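Local coordinates for hydroxyglutarate synthase (Pseudomonas putida, PDB 6W1G), which catalyses the iron(II)-dependent decarboxylation and hydroxylation of 2-oxoadipate to D-2-hydroxyglutarate, using molecular oxygen, in D-lysine catabolism, at residues A14-S17 / A18-L22; L22-K25 / Q26-L30; V183-A186 / L187-F190. All coordinates share one frame; numbering follows the deposited sequence.

Three local contacts illustrate how side chains one helical turn apart pack on each other while also meeting neighbouring elements. Interactions 1 and 2 follow each other along helix 9-27, sharing Leu22, with centres about 12 Å apart; interaction 3 lies in the C-terminal part of helix 176-188. The ring of Phe16 in interaction 1 meets that of Phe190 in interaction 3, CZ to CE2 at 3.7 Å, while Met23 of interaction 2 packs on Leu187 of interaction 3. Interaction 2 comes nearest the metal centre of His70, His226 and Glu294: from side chain to bound nickel ion the separation is about 10 Å for Tyr24, 12 Å for Met20 and 14 Å for Phe190.

Interaction 1: A14-S17 / A18-L22; sequences AQFS and AAMSL
Met20 lies across the ring of Phe16, one turn earlier in the same helix, and the touching is done by its CG methylene. In the conformer described, CG stands 3.7 Å from the Phe16 ring centroid and 21° off the ring normal, a CH-pi contact over the face but shifted toward the rim, so that CE2 of Phe16 is the ring atom nearest to CG of Met20, at 3.5 Å. The sulfur follows at a slant: Met20 SD is 4.3 Å from the centroid of Phe16 and approaches obliquely, making a Met-aromatic contact that supplements the methylene packing. Two torsions bring the groups together. Phe16 CG is anti to its own nitrogen (chi1 180°), which carries the ring forward, toward the next turn, whereas Met20 bends at chi2 (-83°), taking SD to its slanted position near CZ.

This is the familiar i to i+4 pairing of an alpha helix, and the backbone supplies its spacing. Met20 N donates to Phe16 O over 2.8 Å, and the same bond pattern repeats from Ala18 N to Ala14 O, Ala19 N to Gln15 O and Ser21 N to Ser17 O. The carbonyl oxygen of Phe16 also has Met20 CG 3.3 Å away, so the methylene is lodged between the ring and the backbone.

Further out, helix 176-188 and the loop after it cover this apolar side: Phe16 rests on Ala186 and Phe190, and Met20 on Leu187. The two serines instead hold their hydroxyls toward other parts of the glyoxalase-clan fold. Ser17 OG is hydrogen-bonded to NH2 of Arg69, the residue preceding the metal ligand His70, and Ser21 OG to the hydroxyl of Tyr31 in helix 29-48.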
loop_
_atom_site.group_PDB
_atom_site.type_symbol
_atom_site.label_atom_id
_atom_site.label_comp_id
_atom_site.label_asym_id
_atom_site.label_seq_id
_atom_site.Cartn_x
_atom_site.Cartn_y
_atom_site.Cartn_z
ATOM N N ALA A 14 5.294 -10.420 9.078
ATOM C CA ALA A 14 4.828 -9.654 10.244
ATOM C C ALA A 14 5.992 -9.163 11.067
ATOM O O ALA A 14 6.002 -8.016 11.549
ATOM C CB ALA A 14 3.896 -10.524 11.085
ATOM N N GLN A 15 6.998 -10.021 11.262
ATOM C CA GLN A 15 8.179 -9.630 12.026
ATOM C C GLN A 15 8.960 -8.515 11.339
ATOM O O GLN A 15 9.460 -7.577 11.994
ATOM C CB GLN A 15 9.063 -10.848 12.234
ATOM C CG GLN A 15 8.516 -11.811 13.261
ATOM C CD GLN A 15 9.279 -13.099 13.327
ATOM O OE1 GLN A 15 10.154 -13.360 12.509
ATOM N NE2 GLN A 15 8.934 -13.926 14.293
ATOM N N PHE A 16 9.077 -8.593 10.019
ATOM C CA PHE A 16 9.778 -7.567 9.265
ATOM C C PHE A 16 9.053 -6.237 9.345
ATOM O O PHE A 16 9.679 -5.190 9.572
ATOM C CB PHE A 16 9.930 -8.015 7.805
ATOM C CG PHE A 16 10.634 -7.029 6.923
ATOM C CD1 PHE A 16 12.012 -6.909 6.940
ATOM C CD2 PHE A 16 9.931 -6.212 6.078
ATOM C CE1 PHE A 16 12.670 -5.983 6.124
ATOM C CE2 PHE A 16 10.588 -5.293 5.283
ATOM C CZ PHE A 16 11.954 -5.174 5.313
ATOM N N SER A 17 7.724 -6.246 9.179
ATOM C CA SER A 17 6.953 -5.013 9.278
ATOM C C SER A 17 7.165 -4.384 10.649
ATOM O O SER A 17 7.346 -3.167 10.795
ATOM C CB SER A 17 5.500 -5.323 9.053
ATOM O OG SER A 17 4.728 -4.152 9.199
ATOM N N ALA A 18 7.090 -5.200 11.711
ATOM C CA ALA A 18 7.267 -4.663 13.057
ATOM C C ALA A 18 8.662 -4.104 13.277
ATOM O O ALA A 18 8.833 -3.035 13.899
ATOM C CB ALA A 18 6.988 -5.749 14.103
ATOM N N ALA A 19 9.685 -4.801 12.758
ATOM C CA ALA A 19 11.061 -4.307 12.904
ATOM C C ALA A 19 11.267 -3.029 12.106
ATOM O O ALA A 19 11.984 -2.121 12.559
ATOM C CB ALA A 19 12.058 -5.390 12.484
ATOM N N MET A 20 10.687 -2.944 10.915
ATOM C CA MET A 20 10.770 -1.719 10.123
ATOM C C MET A 20 10.129 -0.562 10.870
ATOM O O MET A 20 10.657 0.550 10.869
ATOM C CB MET A 20 10.108 -1.910 8.752
ATOM C CG MET A 20 10.867 -2.779 7.734
ATOM S SD MET A 20 12.149 -1.920 6.812
ATOM C CE MET A 20 11.209 -1.097 5.541
ATOM N N SER A 21 8.979 -0.800 11.483
ATOM C CA SER A 21 8.293 0.258 12.211
ATOM C C SER A 21 9.125 0.760 13.376
ATOM O O SER A 21 9.242 1.963 13.605
ATOM C CB SER A 21 6.929 -0.256 12.666
ATOM O OG SER A 21 6.178 0.795 13.255
ATOM N N LEU A 22 9.714 -0.149 14.137
ATOM C CA LEU A 22 10.551 0.290 15.246
ATOM C C LEU A 22 11.768 1.067 14.751
ATOM O O LEU A 22 12.166 2.068 15.354
ATOM C CB LEU A 22 10.978 -0.926 16.060
ATOM C CG LEU A 22 9.763 -1.453 16.836
ATOM C CD1 LEU A 22 10.281 -2.514 17.772
ATOM C CD2 LEU A 22 8.901 -0.452 17.618
#

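Interaction 2: L22-K25 / Q26-L30; sequences LMYK and QEVPL
Tyr24 and Val28 meet where helix 9-27 ends, Val28 being the first residue to leave helical backbone angles before helix 29-48 takes over. The last turn is still bonded in the i to i+4 manner: Gln26 N donates to Leu22 O, Glu27 N to Met23 O, and Val28 N to Tyr24 O. This last bond is short, 2.7 Å from Val28 N to Tyr24 O, although bent at the hydrogen to 139°, and it keeps Val28 close to the face of the Tyr24 ring as the chain turns out of the helix.

The tyrosine ring is brought over the valine because its CG lies anti to the backbone nitrogen (chi1 -174°). Val28 CB then sits 4.2 Å from the centroid of the Tyr24 ring, over one face and offset toward the rim, a CH-pi contact. Of the two methyl branches, CG2 takes the closer position, 3.6 Å from Tyr24 CE1, while CG1 reaches only the neighbourhood of the hydroxyl, 4.1 Å from Tyr24 OH. Beyond the pair, Tyr31 packs edge-to-face with Tyr24, and Arg291 of strand 288-298 touches both Tyr24 and Val28. The side chain of Tyr24 lies about 5 Å from that of the metal ligand His226, which places the contact near the metal site.

On the adjoining flank Glu27 runs extended alongside Met23, with OE2 4.0 Å from Met23 CG in the conformer described. Its carboxylate is committed elsewhere: OE1 forms a salt bridge with Arg291 NH1, and OE2 accepts the backbone N-H of Trp192.

Chemically, the helix end thus couples an apolar ring-and-methyl contact to a carboxylate gripped at both oxygens, which should help favour the ionised form of Glu27.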
loop_
_atom_site.group_PDB
_atom_site.type_symbol
_atom_site.label_atom_id
_atom_site.label_comp_id
_atom_site.label_asym_id
_atom_site.label_seq_id
_atom_site.Cartn_x
_atom_site.Cartn_y
_atom_site.Cartn_z
ATOM N N LEU A 22 9.714 -0.149 14.137
ATOM C CA LEU A 22 10.551 0.290 15.246
ATOM C C LEU A 22 11.768 1.067 14.751
ATOM O O LEU A 22 12.166 2.068 15.354
ATOM C CB LEU A 22 10.978 -0.926 16.060
ATOM C CG LEU A 22 9.763 -1.453 16.836
ATOM C CD1 LEU A 22 10.281 -2.514 17.772
ATOM C CD2 LEU A 22 8.901 -0.452 17.618
ATOM N N MET A 23 12.400 0.606 13.673
ATOM C CA MET A 23 13.567 1.303 13.146
ATOM C C MET A 23 13.189 2.700 12.673
ATOM O O MET A 23 13.875 3.690 12.990
ATOM C CB MET A 23 14.156 0.511 11.973
ATOM C CG MET A 23 15.285 1.228 11.263
ATOM S SD MET A 23 16.054 0.298 9.934
ATOM C CE MET A 23 14.831 0.539 8.649
ATOM N N TYR A 24 12.098 2.803 11.920
ATOM C CA TYR A 24 11.659 4.079 11.387
ATOM C C TYR A 24 11.282 5.039 12.512
ATOM O O TYR A 24 11.571 6.234 12.434
ATOM C CB TYR A 24 10.519 3.847 10.378
ATOM C CG TYR A 24 10.073 5.083 9.653
ATOM C CD1 TYR A 24 10.911 5.740 8.745
ATOM C CD2 TYR A 24 8.833 5.605 9.874
ATOM C CE1 TYR A 24 10.489 6.861 8.083
ATOM C CE2 TYR A 24 8.421 6.756 9.234
ATOM C CZ TYR A 24 9.246 7.376 8.340
ATOM O OH TYR A 24 8.812 8.493 7.700
ATOM N N LYS A 25 10.643 4.525 13.551
ATOM C CA LYS A 25 10.270 5.377 14.678
ATOM C C LYS A 25 11.506 5.969 15.337
ATOM O O LYS A 25 11.482 7.121 15.746
ATOM C CB LYS A 25 9.441 4.565 15.651
ATOM C CG LYS A 25 8.960 5.378 16.840
ATOM C CD LYS A 25 8.079 4.554 17.761
ATOM C CE LYS A 25 7.884 5.270 19.088
ATOM N NZ LYS A 25 6.859 4.657 19.984
ATOM N N GLN A 26 12.585 5.208 15.451
ATOM C CA GLN A 26 13.835 5.730 15.987
ATOM C C GLN A 26 14.404 6.818 15.071
ATOM O O GLN A 26 14.913 7.836 15.551
ATOM C CB GLN A 26 14.790 4.554 16.187
ATOM C CG GLN A 26 16.210 4.970 16.514
ATOM C CD GLN A 26 17.089 5.175 15.266
ATOM O OE1 GLN A 26 17.743 6.208 15.114
ATOM N NE2 GLN A 26 17.096 4.175 14.364
ATOM N N GLU A 27 14.332 6.615 13.784
ATOM C CA GLU A 27 14.844 7.589 12.828
ATOM C C GLU A 27 13.989 8.846 12.769
ATOM O O GLU A 27 14.516 9.944 12.544
ATOM C CB GLU A 27 14.918 6.971 11.431
ATOM C CG GLU A 27 15.945 5.856 11.286
ATOM C CD GLU A 27 16.054 5.303 9.869
ATOM O OE1 GLU A 27 15.285 5.727 8.988
ATOM O OE2 GLU A 27 16.956 4.462 9.629
ATOM N N VAL A 28 12.671 8.702 12.891
ATOM C CA VAL A 28 11.691 9.747 12.627
ATOM C C VAL A 28 10.708 9.776 13.794
ATOM O O VAL A 28 9.615 9.164 13.737
ATOM C CB VAL A 28 10.984 9.522 11.274
ATOM C CG1 VAL A 28 9.987 10.600 10.972
ATOM C CG2 VAL A 28 12.004 9.427 10.151
ATOM N N PRO A 29 11.012 10.520 14.865
ATOM C CA PRO A 29 10.158 10.460 16.074
ATOM C C PRO A 29 8.709 10.832 15.825
ATOM O O PRO A 29 7.821 10.297 16.505
ATOM C CB PRO A 29 10.843 11.453 17.022
ATOM C CG PRO A 29 12.193 11.544 16.587
ATOM C CD PRO A 29 12.289 11.193 15.120
ATOM N N LEU A 30 8.423 11.728 14.881
ATOM C CA LEU A 30 7.031 12.125 14.638
ATOM C C LEU A 30 6.192 10.997 14.084
ATOM O O LEU A 30 4.962 11.050 14.206
ATOM C CB LEU A 30 7.002 13.395 13.764
ATOM C CG LEU A 30 7.262 14.715 14.513
ATOM C CD1 LEU A 30 7.536 15.880 13.570
ATOM C CD2 LEU A 30 6.125 15.109 15.481
#

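Interaction 3: V183-A186 / L187-F190; sequences VQEA and LHTF
His188 folds back over the C-terminal part of helix 176-188, and each step of its side chain finds something on the preceding residues. CB lies 3.4 Å from Glu185 O, the carbonyl oxygen that also takes a weak bond from His188 N. With CG beside the backbone nitrogen (chi1 -70°), the ring turns over the carbonyl of Gln184, whose oxygen stands over one face, toward the rim, 3.5 Å from His188 CD2. At the ring's edge, near its plane, the same CD2 has Glu185 OE1 3.7 Å away; the carboxylate and imidazole planes are 73° apart. At the tip, NE2 is hydrogen-bonded to a water 2.8 Å away, and the water donates to Glu185 OE2, so the two side chains are bridged round the ring edge. The other nitrogen, ND1, is hydrogen-bonded to Arg191 NE.

Replacing His188 with an alanine would probably leave this water without its second partner and Arg191 NE without its acceptor, and would take away the ring face that lies against Gln184 O.

Along the backbone, Leu187 N still bonds to Val183 O, four residues back, but Thr189 N turns to Ala186 O, three residues back, at 3.0 Å, and approaches from above the carbonyl plane. A second water, donating to Glu185 O over 2.8 Å, also bonds Thr189 OG1, which is in addition hydrogen-bonded to Ile156 O.

Glu185 OE1 meanwhile has Thr158 OG1 as its hydrogen-bond partner. The carboxylate thus has a partner at each oxygen, and the two waters carry polar contacts across a turn where the bonding shifts to three residues back. Because ND1 accepts the Arg191 NE-H, a doubly protonated imidazole would probably be disfavoured, with the Glu185 carboxylate pulling only weakly the other way.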
loop_
_atom_site.group_PDB
_atom_site.type_symbol
_atom_site.label_atom_id
_atom_site.label_comp_id
_atom_site.label_asym_id
_atom_site.label_seq_id
_atom_site.Cartn_x
_atom_site.Cartn_y
_atom_site.Cartn_z
ATOM N N VAL A 183 15.561 -11.113 8.816
ATOM C CA VAL A 183 14.882 -9.846 9.036
ATOM C C VAL A 183 15.891 -8.768 9.357
ATOM O O VAL A 183 15.824 -7.665 8.817
ATOM C CB VAL A 183 13.815 -10.020 10.135
ATOM C CG1 VAL A 183 13.355 -8.664 10.636
ATOM C CG2 VAL A 183 12.642 -10.835 9.580
ATOM N N GLN A 184 16.856 -9.089 10.211
ATOM C CA GLN A 184 17.821 -8.067 10.584
ATOM C C GLN A 184 18.699 -7.666 9.408
ATOM O O GLN A 184 19.041 -6.478 9.248
ATOM C CB GLN A 184 18.636 -8.559 11.755
ATOM C CG GLN A 184 17.806 -8.573 13.076
ATOM C CD GLN A 184 17.001 -7.267 13.444
ATOM O OE1 GLN A 184 17.520 -6.135 13.395
ATOM N NE2 GLN A 184 15.724 -7.446 13.799
ATOM N N GLU A 185 19.114 -8.643 8.604
ATOM C CA GLU A 185 19.959 -8.325 7.469
ATOM C C GLU A 185 19.214 -7.561 6.410
ATOM O O GLU A 185 19.752 -6.636 5.801
ATOM C CB GLU A 185 20.576 -9.605 6.920
ATOM C CG GLU A 185 21.560 -10.254 7.833
ATOM C CD GLU A 185 22.861 -9.457 8.035
ATOM O OE1 GLU A 185 23.226 -8.630 7.174
ATOM O OE2 GLU A 185 23.537 -9.704 9.059
ATOM N N ALA A 186 17.982 -7.965 6.144
ATOM C CA ALA A 186 17.159 -7.246 5.173
ATOM C C ALA A 186 16.925 -5.809 5.596
ATOM O O ALA A 186 16.905 -4.905 4.763
ATOM C CB ALA A 186 15.816 -7.939 5.022
ATOM N N LEU A 187 16.727 -5.585 6.895
ATOM C CA LEU A 187 16.434 -4.246 7.370
ATOM C C LEU A 187 17.561 -3.280 7.056
ATOM O O LEU A 187 17.308 -2.096 6.822
ATOM C CB LEU A 187 16.215 -4.330 8.872
ATOM C CG LEU A 187 15.494 -3.198 9.584
ATOM C CD1 LEU A 187 14.112 -3.082 9.071
ATOM C CD2 LEU A 187 15.508 -3.485 11.077
ATOM N N HIS A 188 18.807 -3.771 7.024
ATOM C CA HIS A 188 19.905 -2.879 6.735
ATOM C C HIS A 188 19.747 -2.178 5.393
ATOM O O HIS A 188 20.197 -1.035 5.222
ATOM C CB HIS A 188 21.214 -3.662 6.749
ATOM C CG HIS A 188 21.651 -4.134 8.091
ATOM N ND1 HIS A 188 21.599 -3.345 9.225
ATOM C CD2 HIS A 188 22.214 -5.304 8.470
ATOM C CE1 HIS A 188 22.094 -4.023 10.249
ATOM N NE2 HIS A 188 22.480 -5.213 9.816
ATOM N N THR A 189 19.077 -2.833 4.434
ATOM C CA THR A 189 18.904 -2.254 3.110
ATOM C C THR A 189 18.174 -0.935 3.174
ATOM O O THR A 189 18.392 -0.080 2.313
ATOM C CB THR A 189 18.179 -3.244 2.216
ATOM O OG1 THR A 189 18.985 -4.403 2.105
ATOM C CG2 THR A 189 17.994 -2.755 0.829
ATOM N N PHE A 190 17.301 -0.768 4.177
ATOM C CA PHE A 190 16.331 0.320 4.224
ATOM C C PHE A 190 16.626 1.363 5.283
ATOM O O PHE A 190 15.847 2.313 5.452
ATOM C CB PHE A 190 14.945 -0.282 4.446
ATOM C CG PHE A 190 14.637 -1.378 3.454
ATOM C CD1 PHE A 190 14.514 -1.089 2.104
ATOM C CD2 PHE A 190 14.610 -2.693 3.845
ATOM C CE1 PHE A 190 14.298 -2.062 1.197
ATOM C CE2 PHE A 190 14.374 -3.700 2.911
ATOM C CZ PHE A 190 14.222 -3.378 1.582
HETATM O O HOH W 1 20.539 -6.262 3.128
HETATM O O HOH W 2 23.786 -7.515 10.860
#